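Local coordinates for protein Blo t 1 allergen (Blomia tropicalis, PDB 5JT8) that probably cleaves peptide bonds as a papain-family cysteine protease, carries an N-terminal inhibitory propeptide, and is a mite allergen, at residues Y228-Y233 with N325-Y330; I252-S257 with H281-V286; Y274-T279 with N320-N325. All coordinates share one frame; numbering follows the deposited sequence.

Contact 1 (Y228-Y233 with N325-Y330). Unlike the reference sequence in segment 325-330: Tyr327 (reference Phe).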
loop_
_atom_site.group_PDB
_atom_site.type_symbol
_atom_site.label_atom_id
_atom_site.label_comp_id
_atom_site.label_asym_id
_atom_site.label_seq_id
_atom_site.Cartn_x
_atom_site.Cartn_y
_atom_site.Cartn_z
ATOM N N TYR A 228 -5.710 -13.917 10.422
ATOM C CA TYR A 228 -4.719 -13.464 9.462
ATOM C C TYR A 228 -3.396 -14.150 9.761
ATOM O O TYR A 228 -3.171 -14.616 10.877
ATOM C CB TYR A 228 -4.561 -11.946 9.522
ATOM C CG TYR A 228 -4.045 -11.448 10.852
ATOM C CD1 TYR A 228 -4.917 -11.174 11.895
ATOM C CD2 TYR A 228 -2.681 -11.254 11.068
ATOM C CE1 TYR A 228 -4.448 -10.705 13.112
ATOM C CE2 TYR A 228 -2.205 -10.794 12.291
ATOM C CZ TYR A 228 -3.084 -10.525 13.300
ATOM O OH TYR A 228 -2.610 -10.058 14.507
ATOM N N GLN A 229 -2.524 -14.234 8.769
ATOM C CA GLN A 229 -1.229 -14.880 8.986
ATOM C C GLN A 229 -0.153 -14.189 8.180
ATOM O O GLN A 229 -0.291 -14.006 6.976
ATOM C CB GLN A 229 -1.286 -16.368 8.617
ATOM C CG GLN A 229 0.091 -17.079 8.669
ATOM C CD GLN A 229 0.610 -17.271 10.094
ATOM O OE1 GLN A 229 -0.079 -17.845 10.944
ATOM N NE2 GLN A 229 1.828 -16.789 10.359
ATOM N N GLN A 230 0.920 -13.811 8.853
ATOM C CA GLN A 230 2.052 -13.181 8.190
ATOM C C GLN A 230 3.050 -14.223 7.785
ATOM O O GLN A 230 3.466 -15.018 8.626
ATOM C CB GLN A 230 2.712 -12.174 9.104
ATOM C CG GLN A 230 4.095 -11.745 8.667
ATOM C CD GLN A 230 4.537 -10.483 9.389
ATOM O OE1 GLN A 230 3.710 -9.746 9.907
ATOM N NE2 GLN A 230 5.837 -10.240 9.434
ATOM N N LEU A 231 3.434 -14.228 6.513
ATOM C CA LEU A 231 4.369 -15.229 6.012
ATOM C C LEU A 231 5.797 -14.981 6.530
ATOM O O LEU A 231 6.129 -13.899 7.033
ATOM C CB LEU A 231 4.377 -15.263 4.476
ATOM C CG LEU A 231 3.111 -15.628 3.674
ATOM C CD1 LEU A 231 3.454 -15.738 2.173
ATOM C CD2 LEU A 231 2.459 -16.925 4.154
ATOM N N ARG A 232 6.617 -16.020 6.412
ATOM C CA ARG A 232 8.043 -15.982 6.727
ATOM C C ARG A 232 8.738 -14.788 6.061
ATOM O O ARG A 232 8.461 -14.488 4.901
ATOM C CB ARG A 232 8.673 -17.303 6.272
ATOM C CG ARG A 232 10.173 -17.335 6.228
ATOM C CD ARG A 232 10.657 -18.630 5.591
ATOM N NE ARG A 232 12.095 -18.580 5.377
ATOM C CZ ARG A 232 12.673 -18.296 4.216
ATOM N NH1 ARG A 232 11.938 -18.068 3.136
ATOM N NH2 ARG A 232 13.992 -18.261 4.128
ATOM N N TYR A 233 9.599 -14.098 6.811
ATOM C CA TYR A 233 10.442 -13.031 6.275
ATOM C C TYR A 233 11.215 -13.554 5.071
ATOM O O TYR A 233 11.691 -14.692 5.091
ATOM C CB TYR A 233 11.408 -12.507 7.354
ATOM C CG TYR A 233 12.208 -11.274 6.945
ATOM C CD1 TYR A 233 11.616 -10.013 6.917
ATOM C CD2 TYR A 233 13.563 -11.370 6.596
ATOM C CE1 TYR A 233 12.345 -8.876 6.548
ATOM C CE2 TYR A 233 14.295 -10.241 6.228
ATOM C CZ TYR A 233 13.678 -8.998 6.202
ATOM O OH TYR A 233 14.390 -7.875 5.833
ATOM N N ASN A 325 8.856 -9.082 -0.805
ATOM C CA ASN A 325 8.725 -10.364 -0.108
ATOM C C ASN A 325 8.977 -10.335 1.406
ATOM O O ASN A 325 8.959 -11.382 2.052
ATOM C CB ASN A 325 9.694 -11.395 -0.709
ATOM C CG ASN A 325 9.454 -11.651 -2.182
ATOM O OD1 ASN A 325 9.599 -10.754 -3.013
ATOM N ND2 ASN A 325 9.103 -12.897 -2.515
ATOM N N ASN A 326 9.258 -9.171 1.976
ATOM C CA ASN A 326 9.693 -9.131 3.370
ATOM C C ASN A 326 8.563 -9.456 4.342
ATOM O O ASN A 326 8.730 -10.273 5.241
ATOM C CB ASN A 326 10.300 -7.761 3.713
ATOM C CG ASN A 326 11.659 -7.533 3.052
ATOM O OD1 ASN A 326 12.238 -8.450 2.470
ATOM N ND2 ASN A 326 12.183 -6.313 3.172
ATOM N N TYR A 327 7.410 -8.827 4.139
ATOM C CA TYR A 327 6.321 -8.870 5.111
ATOM C C TYR A 327 4.977 -9.065 4.445
ATOM O O TYR A 327 4.186 -8.124 4.300
ATOM C CB TYR A 327 6.273 -7.581 5.939
ATOM C CG TYR A 327 7.560 -7.235 6.628
ATOM C CD1 TYR A 327 7.981 -7.940 7.752
ATOM C CD2 TYR A 327 8.357 -6.195 6.166
ATOM C CE1 TYR A 327 9.160 -7.611 8.399
ATOM C CE2 TYR A 327 9.538 -5.868 6.798
ATOM C CZ TYR A 327 9.936 -6.580 7.911
ATOM O OH TYR A 327 11.104 -6.248 8.539
ATOM N N VAL A 328 4.711 -10.297 4.054
ATOM C CA VAL A 328 3.503 -10.611 3.340
ATOM C C VAL A 328 2.485 -11.217 4.302
ATOM O O VAL A 328 2.803 -12.159 5.043
ATOM C CB VAL A 328 3.800 -11.567 2.193
ATOM C CG1 VAL A 328 2.536 -11.864 1.400
ATOM C CG2 VAL A 328 4.887 -10.957 1.288
ATOM N N THR A 329 1.270 -10.674 4.286
ATOM C CA THR A 329 0.233 -11.092 5.224
ATOM C C THR A 329 -1.069 -11.346 4.514
ATOM O O THR A 329 -1.524 -10.495 3.755
ATOM C CB THR A 329 -0.028 -10.026 6.298
ATOM O OG1 THR A 329 1.171 -9.782 7.033
ATOM C CG2 THR A 329 -1.153 -10.478 7.255
ATOM N N TYR A 330 -1.685 -12.501 4.761
ATOM C CA TYR A 330 -3.025 -12.749 4.228
ATOM C C TYR A 330 -4.062 -12.788 5.361
ATOM O O TYR A 330 -3.712 -12.884 6.541
ATOM C CB TYR A 330 -3.058 -14.054 3.413
ATOM C CG TYR A 330 -2.840 -15.355 4.207
ATOM C CD1 TYR A 330 -1.570 -15.880 4.383
ATOM C CD2 TYR A 330 -3.913 -16.069 4.735
ATOM C CE1 TYR A 330 -1.365 -17.074 5.073
ATOM C CE2 TYR A 330 -3.722 -17.273 5.416
ATOM C CZ TYR A 330 -2.437 -17.765 5.580
ATOM O OH TYR A 330 -2.219 -18.947 6.247
HETATM O O HOH W 1 7.416 -11.602 7.344
HETATM O O HOH W 2 6.955 -12.401 3.972
HETATM O O HOH W 3 13.204 -5.182 6.991
#

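Contact 2 (I252-S257 with H281-V286)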
loop_
_atom_site.group_PDB
_atom_site.type_symbol
_atom_site.label_atom_id
_atom_site.label_comp_id
_atom_site.label_asym_id
_atom_site.label_seq_id
_atom_site.Cartn_x
_atom_site.Cartn_y
_atom_site.Cartn_z
ATOM N N ILE A 252 1.515 -6.396 1.500
ATOM C CA ILE A 252 2.967 -6.423 1.561
ATOM C C ILE A 252 3.489 -5.074 2.053
ATOM O O ILE A 252 2.823 -4.055 1.949
ATOM C CB ILE A 252 3.623 -6.731 0.186
ATOM C CG1 ILE A 252 3.266 -5.642 -0.827
ATOM C CG2 ILE A 252 3.180 -8.085 -0.355
ATOM C CD1 ILE A 252 4.186 -5.609 -2.043
ATOM N N TYR A 253 4.687 -5.087 2.614
ATOM C CA TYR A 253 5.367 -3.865 3.007
ATOM C C TYR A 253 6.593 -3.684 2.155
ATOM O O TYR A 253 7.398 -4.605 2.021
ATOM C CB TYR A 253 5.761 -3.900 4.470
ATOM C CG TYR A 253 4.700 -3.356 5.375
ATOM C CD1 TYR A 253 3.573 -4.099 5.665
ATOM C CD2 TYR A 253 4.820 -2.088 5.931
ATOM C CE1 TYR A 253 2.602 -3.609 6.491
ATOM C CE2 TYR A 253 3.842 -1.586 6.766
ATOM C CZ TYR A 253 2.732 -2.355 7.044
ATOM O OH TYR A 253 1.742 -1.877 7.871
ATOM N N MET A 254 6.736 -2.506 1.568
ATOM C CA MET A 254 7.853 -2.291 0.682
ATOM C C MET A 254 8.406 -0.871 0.769
ATOM O O MET A 254 8.030 -0.087 1.639
ATOM C CB MET A 254 7.447 -2.651 -0.756
ATOM C CG MET A 254 6.038 -2.274 -1.121
ATOM S SD MET A 254 5.974 -0.532 -1.538
ATOM C CE MET A 254 7.249 -0.490 -2.804
ATOM N N HIS A 255 9.334 -0.563 -0.127
ATOM C CA HIS A 255 10.030 0.706 -0.098
ATOM C C HIS A 255 9.309 1.703 -1.017
ATOM O O HIS A 255 9.744 1.963 -2.139
ATOM C CB HIS A 255 11.502 0.510 -0.510
ATOM C CG HIS A 255 12.369 1.697 -0.232
ATOM N ND1 HIS A 255 13.747 1.640 -0.278
ATOM C CD2 HIS A 255 12.055 2.970 0.111
ATOM C CE1 HIS A 255 14.243 2.828 0.024
ATOM N NE2 HIS A 255 13.238 3.653 0.258
ATOM N N GLY A 256 8.193 2.246 -0.535
ATOM C CA GLY A 256 7.365 3.123 -1.347
ATOM C C GLY A 256 8.007 4.453 -1.721
ATOM O O GLY A 256 7.679 5.014 -2.766
ATOM N N SER A 257 8.928 4.950 -0.894
ATOM C CA SER A 257 9.504 6.277 -1.124
ATOM C C SER A 257 10.670 6.261 -2.120
ATOM O O SER A 257 11.195 7.317 -2.479
ATOM C CB SER A 257 9.954 6.913 0.199
ATOM O OG SER A 257 10.963 6.160 0.845
ATOM N N HIS A 281 6.134 1.570 3.218
ATOM C CA HIS A 281 4.836 1.682 2.570
ATOM C C HIS A 281 4.151 0.334 2.496
ATOM O O HIS A 281 4.771 -0.649 2.103
ATOM C CB HIS A 281 5.015 2.263 1.180
ATOM C CG HIS A 281 3.735 2.601 0.484
ATOM N ND1 HIS A 281 2.689 3.240 1.111
ATOM C CD2 HIS A 281 3.356 2.431 -0.805
ATOM C CE1 HIS A 281 1.709 3.424 0.245
ATOM N NE2 HIS A 281 2.091 2.950 -0.925
ATOM N N ALA A 282 2.877 0.293 2.874
ATOM C CA ALA A 282 2.073 -0.924 2.750
ATOM C C ALA A 282 1.196 -0.864 1.509
ATOM O O ALA A 282 0.561 0.146 1.261
ATOM C CB ALA A 282 1.206 -1.125 3.975
ATOM N N VAL A 283 1.163 -1.950 0.739
ATOM C CA VAL A 283 0.274 -2.044 -0.425
ATOM C C VAL A 283 -0.248 -3.475 -0.532
ATOM O O VAL A 283 -0.032 -4.272 0.379
ATOM C CB VAL A 283 0.974 -1.650 -1.734
ATOM C CG1 VAL A 283 1.364 -0.169 -1.725
ATOM C CG2 VAL A 283 2.211 -2.543 -1.986
ATOM N N ILE A 284 -0.896 -3.796 -1.647
ATOM C CA ILE A 284 -1.524 -5.100 -1.851
ATOM C C ILE A 284 -1.039 -5.766 -3.138
ATOM O O ILE A 284 -0.986 -5.126 -4.186
ATOM C CB ILE A 284 -3.080 -4.953 -1.913
ATOM C CG1 ILE A 284 -3.621 -4.389 -0.585
ATOM C CG2 ILE A 284 -3.762 -6.268 -2.261
ATOM C CD1 ILE A 284 -5.080 -3.903 -0.694
ATOM N N LEU A 285 -0.684 -7.046 -3.056
ATOM C CA LEU A 285 -0.471 -7.855 -4.255
ATOM C C LEU A 285 -1.788 -8.491 -4.643
ATOM O O LEU A 285 -2.435 -9.131 -3.816
ATOM C CB LEU A 285 0.585 -8.936 -4.026
ATOM C CG LEU A 285 2.033 -8.528 -3.751
ATOM C CD1 LEU A 285 2.892 -9.769 -3.483
ATOM C CD2 LEU A 285 2.565 -7.749 -4.950
ATOM N N VAL A 286 -2.200 -8.311 -5.891
ATOM C CA VAL A 286 -3.443 -8.905 -6.339
ATOM C C VAL A 286 -3.193 -9.952 -7.410
ATOM O O VAL A 286 -4.126 -10.547 -7.922
ATOM C CB VAL A 286 -4.423 -7.858 -6.898
ATOM C CG1 VAL A 286 -4.835 -6.855 -5.811
ATOM C CG2 VAL A 286 -3.840 -7.168 -8.114
#

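Contact 3 (Y274-T279 with N320-N325). With NO3 (nitrate ion), chain J.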
loop_
_atom_site.group_PDB
_atom_site.type_symbol
_atom_site.label_atom_id
_atom_site.label_comp_id
_atom_site.label_asym_id
_atom_site.label_seq_id
_atom_site.Cartn_x
_atom_site.Cartn_y
_atom_site.Cartn_z
ATOM N N TYR A 274 17.090 -4.436 -5.272
ATOM C CA TYR A 274 17.076 -5.865 -5.025
ATOM C C TYR A 274 17.295 -6.166 -3.545
ATOM O O TYR A 274 18.181 -5.592 -2.918
ATOM C CB TYR A 274 18.146 -6.556 -5.871
ATOM C CG TYR A 274 17.761 -6.756 -7.325
ATOM C CD1 TYR A 274 16.603 -6.188 -7.848
ATOM C CD2 TYR A 274 18.543 -7.541 -8.169
ATOM C CE1 TYR A 274 16.247 -6.381 -9.169
ATOM C CE2 TYR A 274 18.192 -7.735 -9.495
ATOM C CZ TYR A 274 17.047 -7.155 -9.984
ATOM O OH TYR A 274 16.695 -7.356 -11.295
ATOM N N ASN A 275 16.468 -7.051 -2.989
ATOM C CA ASN A 275 16.592 -7.464 -1.586
ATOM C C ASN A 275 16.549 -6.296 -0.606
ATOM O O ASN A 275 17.241 -6.311 0.410
ATOM C CB ASN A 275 17.892 -8.252 -1.369
ATOM C CG ASN A 275 18.100 -9.337 -2.411
ATOM O OD1 ASN A 275 17.271 -10.244 -2.569
ATOM N ND2 ASN A 275 19.206 -9.244 -3.143
ATOM N N ASP A 276 15.749 -5.281 -0.912
ATOM C CA ASP A 276 15.650 -4.110 -0.044
ATOM C C ASP A 276 15.203 -4.444 1.387
ATOM O O ASP A 276 14.193 -5.131 1.596
ATOM C CB ASP A 276 14.683 -3.106 -0.643
ATOM C CG ASP A 276 15.000 -1.692 -0.234
ATOM O OD1 ASP A 276 15.569 -1.499 0.868
ATOM O OD2 ASP A 276 14.706 -0.786 -1.030
ATOM N N ALA A 277 15.943 -3.936 2.368
ATOM C CA ALA A 277 15.580 -4.136 3.769
ATOM C C ALA A 277 14.716 -2.977 4.283
ATOM O O ALA A 277 14.024 -3.099 5.295
ATOM C CB ALA A 277 16.825 -4.291 4.623
ATOM N N TYR A 278 14.749 -1.863 3.563
ATOM C CA TYR A 278 14.060 -0.658 3.997
ATOM C C TYR A 278 12.631 -0.623 3.476
ATOM O O TYR A 278 12.388 -0.595 2.278
ATOM C CB TYR A 278 14.817 0.582 3.531
ATOM C CG TYR A 278 14.272 1.895 4.050
ATOM C CD1 TYR A 278 14.729 2.436 5.249
ATOM C CD2 TYR A 278 13.320 2.603 3.333
ATOM C CE1 TYR A 278 14.246 3.644 5.714
ATOM C CE2 TYR A 278 12.826 3.810 3.788
ATOM C CZ TYR A 278 13.290 4.329 4.977
ATOM O OH TYR A 278 12.800 5.540 5.424
ATOM N N THR A 279 11.690 -0.611 4.404
ATOM C CA THR A 279 10.288 -0.597 4.071
ATOM C C THR A 279 9.610 0.613 4.747
ATOM O O THR A 279 9.922 0.947 5.895
ATOM C CB THR A 279 9.660 -1.914 4.508
ATOM O OG1 THR A 279 10.346 -2.350 5.680
ATOM C CG2 THR A 279 9.861 -2.996 3.432
ATOM N N ASN A 320 13.184 -10.008 -4.726
ATOM C CA ASN A 320 12.723 -9.271 -3.554
ATOM C C ASN A 320 12.886 -7.789 -3.793
ATOM O O ASN A 320 13.409 -7.064 -2.951
ATOM C CB ASN A 320 13.488 -9.681 -2.278
ATOM C CG ASN A 320 12.901 -9.032 -1.020
ATOM O OD1 ASN A 320 11.747 -8.574 -1.029
ATOM N ND2 ASN A 320 13.699 -8.961 0.048
ATOM N N SER A 321 12.501 -7.360 -4.987
ATOM C CA SER A 321 12.646 -5.974 -5.377
ATOM C C SER A 321 11.897 -5.077 -4.387
ATOM O O SER A 321 10.738 -5.340 -4.056
ATOM C CB SER A 321 12.127 -5.770 -6.804
ATOM O OG SER A 321 12.187 -4.409 -7.158
ATOM N N LEU A 322 12.584 -4.051 -3.896
ATOM C CA LEU A 322 11.989 -3.101 -2.960
ATOM C C LEU A 322 11.405 -3.749 -1.698
ATOM O O LEU A 322 10.512 -3.187 -1.092
ATOM C CB LEU A 322 10.886 -2.296 -3.661
ATOM C CG LEU A 322 11.298 -1.407 -4.830
ATOM C CD1 LEU A 322 10.101 -1.145 -5.705
ATOM C CD2 LEU A 322 11.879 -0.080 -4.330
ATOM N N GLY A 323 11.883 -4.938 -1.332
ATOM C CA GLY A 323 11.409 -5.627 -0.136
ATOM C C GLY A 323 9.979 -6.169 -0.186
ATOM O O GLY A 323 9.370 -6.432 0.854
ATOM N N ILE A 324 9.454 -6.353 -1.393
ATOM C CA ILE A 324 8.113 -6.896 -1.608
ATOM C C ILE A 324 7.853 -8.207 -0.851
ATOM O O ILE A 324 6.762 -8.410 -0.306
ATOM C CB ILE A 324 7.876 -7.126 -3.120
ATOM C CG1 ILE A 324 7.523 -5.801 -3.796
ATOM C CG2 ILE A 324 6.790 -8.185 -3.382
ATOM C CD1 ILE A 324 7.668 -5.861 -5.315
ATOM N N ASN A 325 8.856 -9.082 -0.805
ATOM C CA ASN A 325 8.725 -10.364 -0.108
ATOM C C ASN A 325 8.977 -10.335 1.406
ATOM O O ASN A 325 8.959 -11.382 2.052
ATOM C CB ASN A 325 9.694 -11.395 -0.709
ATOM C CG ASN A 325 9.454 -11.651 -2.182
ATOM O OD1 ASN A 325 9.599 -10.754 -3.013
ATOM N ND2 ASN A 325 9.103 -12.897 -2.515
HETATM N N NO3 J . 19.370 -10.842 -6.882
HETATM O O1 NO3 J . 19.883 -10.829 -8.041
HETATM O O2 NO3 J . 20.062 -10.485 -5.887
HETATM O O3 NO3 J . 18.167 -11.206 -6.719
HETATM O O HOH W 4 16.166 -10.507 -0.012
#

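Contact 1 (Y228-Y233 with N325-Y330)
The small antiparallel ribbon formed by strands 227-230 and 329-332 pairs Gln229 with Tyr330 through two backbone hydrogen bonds, Gln229 N to Tyr330 O at 2.9 Å and Tyr330 N to Gln229 O at 3.0 Å. Gln230 and Thr329 form the next, non-hydrogen-bonded pair, and beyond it Leu231 N reaches Val328 O. The phenol of Tyr330 turns back toward its partner: chi1 of 67° sets CG between backbone N and carbonyl carbon, so that Gln229 lies over one ring face, Tyr330 CZ 3.5 Å from Gln229 CB. Leu231 CD2 meets the same ring at its edge, 3.9 Å from Tyr330 CE1. In this papain-type fold the ribbon runs beside helix 237-247, where His247 stacks on Tyr330 and Val240 packs against Val328; branched, apolar Leu231 and Val328 suit that buried side. Beyond the Leu231-Val328 bond the ladder ends and waters bridge the backbones, though Tyr233 CA still meets Asn326 O. One accepts from Gln230 NE2 and lies within bonding distance of Leu231 O and Asn326 O; another links Arg232 O to Val328 N. Asn326 lies alongside the Tyr233 ring, its CB 3.7 Å from Tyr233 CE1, while Tyr327 meets that ring obliquely; a third water lies between both hydroxyls.

Contact 2 (I252-S257 with H281-V286)
Met254 and His281 form a hydrogen-bonded antiparallel pair in the curled sheet of the beta-barrel-like domain of the papain fold, where strand 250-254 runs beside the long strand 281-291. Met254 N gives a nearly straight bond to His281 O, 2.8 Å long. The return bond, from His281 N to Met254 O at 3.0 Å, is bent to 141° at the hydrogen, and Gly256 N adds a weak second bond to Met254 O. Two pairs along, Ile252 and Val283 exchange N-H and carbonyl in both directions, 2.9 Å each way, so the inward-facing donors and acceptors of both residues are matched. Between them Tyr253 and Ala282 make the non-hydrogen-bonded pair, knit by CA-H contacts: Tyr253 CA meets His281 O, and Ala282 CA meets Ile252 O. The buried Tyr253 OH is bonded to Gly185 O and Ser187 N.

The imidazole of His281 finds its polar partner elsewhere, NE2 bonding to Asn301 OD1, while Trp303 stacks on the ring. This His-Asn-Trp grouping is as in papain, where the histidine serves catalysis, so His281 probably plays that part here. Its CG stands anti to the backbone N (chi1 -172°), bringing the ring alongside Met254, whose bent, flexible chain holds SD 4.0 Å from His281 CD2. Gly256, with no side chain, lets its CA lie against His281 CB. The loop beyond the strand is secured by Asp280, which accepts from Ser257 OG.

Apolar residues of the same face as His281 pack closely, Ile252 CG2 resting on Leu285. On the other face, in the modelled one of two conformers, Ala282 CB lies over the Tyr253 ring, a CH-pi contact for which alanine's short methyl is well suited. The tightest carbon pair is Ile252 CG1 with Val283 CG2, 3.5 Å apart.

Contact 3 (Y274-T279 with N320-N325)
The amide planes of Asn275 and Asn320 are turned 58° from each other as their side chains pass obliquely, where two loops of the papain-type fold meet: the one leading into strand 281-291, and the one between strands 312-316 and 329-332. One water spans the amides, donating to Asn275 OD1 at 2.8 Å and accepting from Asn320 ND2 at 2.9 Å. The phenol of Tyr274 stacks with His319 and has its OH bonded to Glu316; a nitrate ion, probably from the crystallisation liquor, approaches that ring obliquely. Asn275 ND2 donates to the nitrate's O2, and His319 ND1 binds the same ion.

The second loop is a tight double turn. Gly323 N bonds to Asn320 O, a type II beta turn through Ser321 and Leu322, and Ile324 N bonds to Ser321 O in the overlapping turn that follows. Asn320 fastens this turn from the side. With CG anti to the backbone N (chi1 -173°), its OD1 accepts from Asn325 N at 2.9 Å, while ND2 reaches Asn326 OD1 as well as the water. Asparagine suits this place because one amide can both donate and accept, and because it tolerates the positive phi found here.

Asp276 leans in over the turn, its CB 3.4 Å from Gly323 N. Gly323, also at positive phi, lets the chains approach until its CA lies 3.3 Å from Asp276 O. The carboxylate is gripped at both oxygens: His255 ND1 bonds to OD2, and Tyr278 N closes an Asx turn by meeting OD1 from above the carboxylate plane, 2.8 Å away.

How the contacts relate
Following the chain, segment 228-233 comes first, then 252-257, 274-279 and 281-286, and last the adjoining 320-325 and 325-330, which share Asn325. Contact 1 therefore closes the longest loop, and the other two lie wholly within it. Contact 2 closes the short loop from 252-257 to 281-286, contact 3 that from 274-279 to 320-325; they cross, because 274-279 falls inside contact 2's loop and 320-325 after it. The curled sheet of the beta-barrel-like domain, the ribbon near the C terminus and the loops at the strand ends are thus interlocked. Val328 CG2 packing on Ile252 CG2 joins contacts 1 and 2; probable bonds join 1 to 3 (Asn326 ND2 to Asp276 O) and 2 to 3 (His255 N to Leu322 O).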